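Local coordinates for protein galactose-1-phosphate uridylyltransferase (PDB 6K9Z) that probably transfers uridylyl groups between UDP-glucose and galactose 1-phosphate in sugar metabolism, as a zinc-binding nucleotidyltransferase of the galactose-1-phosphate uridylyltransferase family, at residues Tyr197-His205 against Ile269-Lys280. The protein carries 1 engineered substitution. Residues are numbered along the deposited sequence; the frame is centred on the assembly and turned at random.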
ATOM      1  N   TYR A 197      -2.662  14.163   8.720  1.00 16.62           N
ATOM      2  CA  TYR A 197      -1.756  13.287   7.920  1.00 16.83           C
ATOM      3  C   TYR A 197      -2.583  12.236   7.167  1.00 16.26           C
ATOM      4  O   TYR A 197      -2.001  11.186   6.807  1.00 16.37           O
ATOM      5  CB  TYR A 197      -0.730  12.622   8.856  1.00 16.80           C
ATOM      6  CG  TYR A 197      -1.321  12.069  10.150  1.00 16.55           C
ATOM      7  CD1 TYR A 197      -1.519  12.880  11.257  1.00 16.99           C
ATOM      8  CD2 TYR A 197      -1.712  10.731  10.255  1.00 16.36           C
ATOM      9  CE1 TYR A 197      -2.051  12.400  12.435  1.00 17.04           C
ATOM     10  CE2 TYR A 197      -2.316  10.249  11.403  1.00 16.27           C
ATOM     11  CZ  TYR A 197      -2.451  11.079  12.513  1.00 16.66           C
ATOM     12  OH  TYR A 197      -3.076  10.605  13.635  1.00 17.20           O
ATOM     13  N   ALA A 198      -3.839  12.541   6.806  1.00 16.24           N
ATOM     14  CA  ALA A 198      -4.645  11.699   5.888  1.00 16.73           C
ATOM     15  C   ALA A 198      -3.850  11.455   4.585  1.00 16.91           C
ATOM     16  O   ALA A 198      -3.171  12.387   4.092  1.00 16.78           O
ATOM     17  CB  ALA A 198      -5.964  12.366   5.569  1.00 17.16           C
ATOM     18  N   LYS A 199      -3.964  10.230   4.056  1.00 17.61           N
ATOM     19  CA  LYS A 199      -3.285   9.763   2.812  1.00 18.75           C
ATOM     20  C   LYS A 199      -4.279   9.344   1.736  1.00 18.56           C
ATOM     21  O   LYS A 199      -3.908   9.291   0.522  1.00 18.53           O
ATOM     22  CB  LYS A 199      -2.507   8.483   3.093  1.00 20.66           C
ATOM     23  CG  LYS A 199      -1.321   8.643   3.976  1.00 22.40           C
ATOM     24  CD  LYS A 199      -0.883   7.310   4.542  1.00 22.02           C
ATOM     25  CE  LYS A 199      -0.084   7.579   5.791  1.00 23.58           C
ATOM     26  NZ  LYS A 199      -0.859   8.390   6.767  1.00 25.92           N
ATOM     27  N   TRP A 200      -5.462   8.934   2.141  1.00 16.76           N
ATOM     28  CA  TRP A 200      -6.490   8.399   1.222  1.00 17.69           C
ATOM     29  C   TRP A 200      -7.584   9.451   1.001  1.00 18.19           C
ATOM     30  O   TRP A 200      -7.724  10.393   1.787  1.00 17.61           O
ATOM     31  CB  TRP A 200      -6.970   7.026   1.741  1.00 17.05           C
ATOM     32  CG  TRP A 200      -5.817   6.088   1.907  1.00 17.27           C
ATOM     33  CD1 TRP A 200      -5.220   5.689   3.078  1.00 16.76           C
ATOM     34  CD2 TRP A 200      -5.045   5.496   0.843  1.00 17.53           C
ATOM     35  NE1 TRP A 200      -4.146   4.888   2.808  1.00 17.43           N
ATOM     36  CE2 TRP A 200      -4.034   4.728   1.456  1.00 17.46           C
ATOM     37  CE3 TRP A 200      -5.134   5.523  -0.551  1.00 18.51           C
ATOM     38  CZ2 TRP A 200      -3.088   4.037   0.715  1.00 18.32           C
ATOM     39  CZ3 TRP A 200      -4.206   4.812  -1.294  1.00 18.84           C
ATOM     40  CH2 TRP A 200      -3.176   4.119  -0.652  1.00 18.08           C
ATOM     41  N   PRO A 201      -8.339   9.366  -0.111  1.00 19.45           N
ATOM     42  CA  PRO A 201      -9.178  10.479  -0.581  1.00 20.90           C
ATOM     43  C   PRO A 201     -10.285  10.834   0.421  1.00 20.64           C
ATOM     44  O   PRO A 201     -10.591  11.999   0.509  1.00 21.28           O
ATOM     45  CB  PRO A 201      -9.817   9.973  -1.876  1.00 22.26           C
ATOM     46  CG  PRO A 201      -8.978   8.803  -2.297  1.00 21.75           C
ATOM     47  CD  PRO A 201      -8.291   8.259  -1.084  1.00 20.69           C
ATOM     48  N   HIS A 202     -10.838   9.854   1.158  1.00 18.78           N
ATOM     49  CA  HIS A 202     -11.759  10.140   2.284  1.00 19.29           C
ATOM     50  C   HIS A 202     -11.337   9.358   3.510  1.00 19.35           C
ATOM     51  O   HIS A 202     -11.972   8.264   3.736  1.00 22.79           O
ATOM     52  CB  HIS A 202     -13.203   9.801   1.936  1.00 18.75           C
ATOM     53  CG  HIS A 202     -13.789  10.743   0.943  1.00 19.40           C
ATOM     54  ND1 HIS A 202     -13.644  10.559  -0.438  1.00 19.89           N
ATOM     55  CD2 HIS A 202     -14.476  11.883   1.103  1.00 19.75           C
ATOM     56  CE1 HIS A 202     -14.275  11.560  -1.062  1.00 20.63           C
ATOM     57  NE2 HIS A 202     -14.795  12.384  -0.137  1.00 20.99           N
ATOM     58  N   GLU A 203     -10.487   9.912   4.363  1.00 17.45           N
ATOM     59  CA  GLU A 203      -9.886   9.106   5.447  1.00 16.35           C
ATOM     60  C   GLU A 203     -10.404   9.638   6.777  1.00 16.17           C
ATOM     61  O   GLU A 203     -10.337  10.841   7.001  1.00 16.92           O
ATOM     62  CB  GLU A 203      -8.362   9.115   5.336  1.00 15.99           C
ATOM     63  CG  GLU A 203      -7.703   8.331   6.478  1.00 15.87           C
ATOM     64  CD  GLU A 203      -6.228   8.049   6.213  1.00 15.80           C
ATOM     65  OE1 GLU A 203      -5.751   8.442   5.126  1.00 15.84           O
ATOM     66  OE2 GLU A 203      -5.568   7.497   7.130  1.00 16.24           O
ATOM     67  N   VAL A 204     -10.975   8.746   7.563  1.00 15.92           N
ATOM     68  CA  VAL A 204     -11.518   9.094   8.898  1.00 15.83           C
ATOM     69  C   VAL A 204     -10.940   8.126   9.914  1.00 15.42           C
ATOM     70  O   VAL A 204     -10.957   6.886   9.675  1.00 15.34           O
ATOM     71  CB  VAL A 204     -13.059   9.096   8.876  1.00 16.20           C
ATOM     72  CG1 VAL A 204     -13.581   9.449  10.275  1.00 16.51           C
ATOM     73  CG2 VAL A 204     -13.653  10.021   7.857  1.00 17.11           C
ATOM     74  N   HIS A 205     -10.391   8.661  11.007  1.00 14.67           N
ATOM     75  CA  HIS A 205      -9.915   7.841  12.154  1.00 14.35           C
ATOM     76  C   HIS A 205     -10.914   7.976  13.296  1.00 14.10           C
ATOM     77  O   HIS A 205     -11.402   9.131  13.543  1.00 14.38           O
ATOM     78  CB  HIS A 205      -8.521   8.275  12.552  1.00 14.64           C
ATOM     79  CG  HIS A 205      -7.470   7.920  11.568  1.00 14.26           C
ATOM     80  ND1 HIS A 205      -6.154   7.948  11.892  1.00 14.44           N
ATOM     81  CD2 HIS A 205      -7.567   7.584  10.258  1.00 14.83           C
ATOM     82  CE1 HIS A 205      -5.450   7.641  10.819  1.00 14.41           C
ATOM     83  NE2 HIS A 205      -6.304   7.430   9.787  1.00 14.47           N
ATOM     84  N   ILE A 269     -10.404   4.330   8.528  1.00 13.82           N
ATOM     85  CA  ILE A 269     -11.275   4.068   7.376  1.00 14.33           C
ATOM     86  C   ILE A 269     -10.712   4.844   6.175  1.00 14.54           C
ATOM     87  O   ILE A 269     -10.566   6.085   6.284  1.00 13.90           O
ATOM     88  CB  ILE A 269     -12.721   4.466   7.705  1.00 15.31           C
ATOM     89  CG1 ILE A 269     -13.343   3.694   8.860  1.00 15.46           C
ATOM     90  CG2 ILE A 269     -13.580   4.323   6.475  1.00 15.66           C
ATOM     91  CD1 ILE A 269     -14.536   4.425   9.462  1.00 16.89           C
ATOM     92  N   TYR A 270     -10.479   4.135   5.074  1.00 14.90           N
ATOM     93  CA  TYR A 270      -9.955   4.678   3.801  1.00 15.51           C
ATOM     94  C   TYR A 270     -11.083   4.578   2.795  1.00 16.90           C
ATOM     95  O   TYR A 270     -11.284   3.514   2.301  1.00 16.42           O
ATOM     96  CB  TYR A 270      -8.718   3.929   3.343  1.00 15.67           C
ATOM     97  CG  TYR A 270      -7.686   3.623   4.387  1.00 15.30           C
ATOM     98  CD1 TYR A 270      -7.403   4.461   5.441  1.00 15.71           C
ATOM     99  CD2 TYR A 270      -6.921   2.480   4.248  1.00 16.26           C
ATOM    100  CE1 TYR A 270      -6.393   4.183   6.349  1.00 14.91           C
ATOM    101  CE2 TYR A 270      -5.924   2.145   5.152  1.00 16.25           C
ATOM    102  CZ  TYR A 270      -5.684   2.994   6.236  1.00 16.06           C
ATOM    103  OH  TYR A 270      -4.704   2.640   7.120  1.00 16.03           O
ATOM    104  N   GLY A 271     -11.826   5.668   2.581  1.00 17.41           N
ATOM    105  CA  GLY A 271     -12.788   5.766   1.476  1.00 17.64           C
ATOM    106  C   GLY A 271     -12.065   6.027   0.194  1.00 18.44           C
ATOM    107  O   GLY A 271     -11.226   6.984   0.156  1.00 18.19           O
ATOM    108  N   MET A 272     -12.331   5.220  -0.831  1.00 18.61           N
ATOM    109  CA  MET A 272     -11.377   5.126  -1.965  1.00 19.48           C
ATOM    110  C   MET A 272     -11.891   5.898  -3.184  1.00 20.30           C
ATOM    111  O   MET A 272     -11.266   5.813  -4.225  1.00 21.35           O
ATOM    112  CB  MET A 272     -11.022   3.675  -2.295  1.00 19.76           C
ATOM    113  CG  MET A 272     -10.337   2.961  -1.135  1.00 20.05           C
ATOM    114  SD  MET A 272      -8.761   3.811  -0.738  1.00 21.39           S
ATOM    115  CE  MET A 272      -7.755   3.168  -2.060  1.00 23.47           C
ATOM    116  N   TYR A 273     -12.955   6.698  -3.077  1.00 21.32           N
ATOM    117  CA  TYR A 273     -13.349   7.624  -4.174  1.00 22.55           C
ATOM    118  C   TYR A 273     -12.738   8.999  -3.898  1.00 24.27           C
ATOM    119  O   TYR A 273     -12.839   9.479  -2.790  1.00 22.30           O
ATOM    120  CB  TYR A 273     -14.860   7.759  -4.317  1.00 22.63           C
ATOM    121  CG  TYR A 273     -15.590   6.628  -5.003  1.00 23.08           C
ATOM    122  CD1 TYR A 273     -14.937   5.655  -5.740  1.00 23.57           C
ATOM    123  CD2 TYR A 273     -16.968   6.600  -5.006  1.00 24.00           C
ATOM    124  CE1 TYR A 273     -15.638   4.651  -6.403  1.00 24.50           C
ATOM    125  CE2 TYR A 273     -17.690   5.615  -5.660  1.00 24.87           C
ATOM    126  CZ  TYR A 273     -17.026   4.632  -6.356  1.00 24.97           C
ATOM    127  OH  TYR A 273     -17.711   3.664  -7.021  1.00 26.70           O
ATOM    128  N   ARG A 274     -12.242   9.662  -5.003  1.00 27.00           N
ATOM    129  CA  ARG A 274     -11.864  11.090  -4.887  1.00 30.86           C
ATOM    130  C   ARG A 274     -13.173  11.883  -4.676  1.00 33.11           C
ATOM    131  O   ARG A 274     -14.291  11.367  -4.927  1.00 32.17           O
ATOM    132  CB  ARG A 274     -11.084  11.587  -6.119  1.00 36.13           C
ATOM    133  CG  ARG A 274      -9.703  10.962  -6.287  1.00 39.43           C
ATOM    134  CD  ARG A 274      -9.000  11.456  -7.550  1.00 46.01           C
ATOM    135  NE  ARG A 274      -7.668  10.849  -7.661  1.00 53.49           N
ATOM    136  CZ  ARG A 274      -7.377   9.639  -8.159  1.00 59.16           C
ATOM    137  NH1 ARG A 274      -8.334   8.829  -8.591  1.00 63.15           N
ATOM    138  NH2 ARG A 274      -6.110   9.238  -8.206  1.00 61.01           N
ATOM    139  N   PRO A 275     -13.229  13.150  -4.343  1.00 36.30           N
ATOM    140  CA  PRO A 275     -14.433  13.981  -4.277  1.00 38.82           C
ATOM    141  C   PRO A 275     -15.230  14.000  -5.592  1.00 42.51           C
ATOM    142  O   PRO A 275     -16.437  14.122  -5.525  1.00 44.53           O
ATOM    143  CB  PRO A 275     -13.875  15.360  -3.888  1.00 38.91           C
ATOM    144  CG  PRO A 275     -12.683  15.031  -3.047  1.00 37.76           C
ATOM    145  CD  PRO A 275     -12.050  13.858  -3.789  1.00 37.39           C
ATOM    146  N   ASP A 276     -14.550  13.801  -6.725  1.00 44.02           N
ATOM    147  CA  ASP A 276     -15.171  13.729  -8.073  1.00 47.42           C
ATOM    148  C   ASP A 276     -15.741  12.329  -8.378  1.00 46.69           C
ATOM    149  O   ASP A 276     -16.163  12.155  -9.508  1.00 49.84           O
ATOM    150  CB  ASP A 276     -14.187  14.189  -9.149  1.00 48.52           C
ATOM    151  CG  ASP A 276     -12.950  13.329  -9.294  1.00 50.67           C
ATOM    152  OD1 ASP A 276     -12.925  12.240  -8.710  1.00 49.93           O
ATOM    153  OD2 ASP A 276     -12.025  13.754 -10.009  1.00 54.97           O
ATOM    154  N   GLY A 277     -15.799  11.381  -7.430  1.00 42.90           N
ATOM    155  CA  GLY A 277     -16.348  10.022  -7.653  1.00 39.73           C
ATOM    156  C   GLY A 277     -15.376   9.059  -8.389  1.00 39.00           C
ATOM    157  O   GLY A 277     -15.711   7.861  -8.624  1.00 41.99           O
ATOM    158  N   LYS A 278     -14.168   9.547  -8.706  1.00 36.68           N
ATOM    159  CA  LYS A 278     -13.078   8.771  -9.370  1.00 36.79           C
ATOM    160  C   LYS A 278     -12.441   7.786  -8.383  1.00 32.00           C
ATOM    161  O   LYS A 278     -11.955   8.235  -7.347  1.00 28.66           O
ATOM    162  CB  LYS A 278     -11.987   9.734  -9.841  1.00 41.61           C
ATOM    163  CG  LYS A 278     -10.932   9.148 -10.763  1.00 46.89           C
ATOM    164  CD  LYS A 278     -10.415  10.168 -11.764  1.00 52.47           C
ATOM    165  CE  LYS A 278     -11.476  10.569 -12.778  1.00 56.57           C
ATOM    166  NZ  LYS A 278     -10.894  11.203 -13.988  1.00 60.30           N
ATOM    167  N   LEU A 279     -12.398   6.501  -8.739  1.00 29.89           N
ATOM    168  CA  LEU A 279     -11.763   5.488  -7.858  1.00 27.86           C
ATOM    169  C   LEU A 279     -10.262   5.786  -7.759  1.00 26.80           C
ATOM    170  O   LEU A 279      -9.651   6.102  -8.790  1.00 26.50           O
ATOM    171  CB  LEU A 279     -12.009   4.102  -8.457  1.00 28.62           C
ATOM    172  CG  LEU A 279     -11.409   2.932  -7.682  1.00 28.65           C
ATOM    173  CD1 LEU A 279     -11.932   2.900  -6.257  1.00 27.64           C
ATOM    174  CD2 LEU A 279     -11.698   1.615  -8.385  1.00 29.97           C
ATOM    175  N   LYS A 280      -9.696   5.660  -6.558  1.00 26.36           N
ATOM    176  CA  LYS A 280      -8.246   5.887  -6.338  1.00 26.35           C
ATOM    177  C   LYS A 280      -7.580   4.515  -6.210  1.00 25.13           C
ATOM    178  O   LYS A 280      -8.127   3.665  -5.492  1.00 23.55           O
ATOM    179  CB  LYS A 280      -8.009   6.726  -5.078  1.00 27.41           C
ATOM    180  CG  LYS A 280      -6.561   6.820  -4.619  1.00 29.35           C
ATOM    181  CD  LYS A 280      -5.736   7.789  -5.436  1.00 31.96           C
ATOM    182  CE  LYS A 280      -4.396   8.118  -4.813  1.00 34.69           C
ATOM    183  NZ  LYS A 280      -4.231   9.576  -4.604  1.00 36.54           N
TER
HETATM  184  O   HOH W   1      -4.918   9.500  -1.809  1.00 27.14           O
HETATM  185  O   HOH W   2      -2.574   3.986   5.356  1.00 26.08           O
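Trp200 lays the CD1 corner of its five-membered ring over one face of Tyr270, 3.4 Å from Tyr270 CD1, with the ring planes 36° apart. At the benzene end of the same indole, Met272 doubles back through its bent chain, packing CE against Trp200 CE3 while SD, 4.8 Å from the six-membered ring's centroid, makes an oblique Met-aromatic contact. Beside Tyr270 runs Glu203, its CG anti to the backbone N (chi1 178°) and the chain extended; the carboxylate lies alongside the ring, planes 69° apart, with Glu203 OE2 3.5 Å from Tyr270 CE1. At the loop of Lys199 and Trp200, OE1 takes two backbone N-H groups, Lys199 N at 2.7 Å and Trp200 N at 3.0 Å, while OE2 accepts from His205 NE2 at 2.8 Å. With an alanine at Glu203, those two amides and the imidazole would probably lose their shared carboxylate, letting the Trp200 loop shift against Tyr270. Strands 202-208 and 266-271 are antiparallel neighbours in the large sheet of this HIT-clan fold, paired by backbone bonds between His202 and Gly271 and between Val204 and Ile269. Tyr270 OH hydrogen-bonds to Glu268, an iron(III) ligand, which places Tyr270 in the metal's second shell. His202 points to the other face, where helices 220-240 and 298-309 pack; its ND1 makes a weak bond to Tyr273 O, 2.7 Å away, and NE2 bonds Arg304. Just before strand 202-208, Pro201 CG rests on Lys280 CB at 3.6 Å.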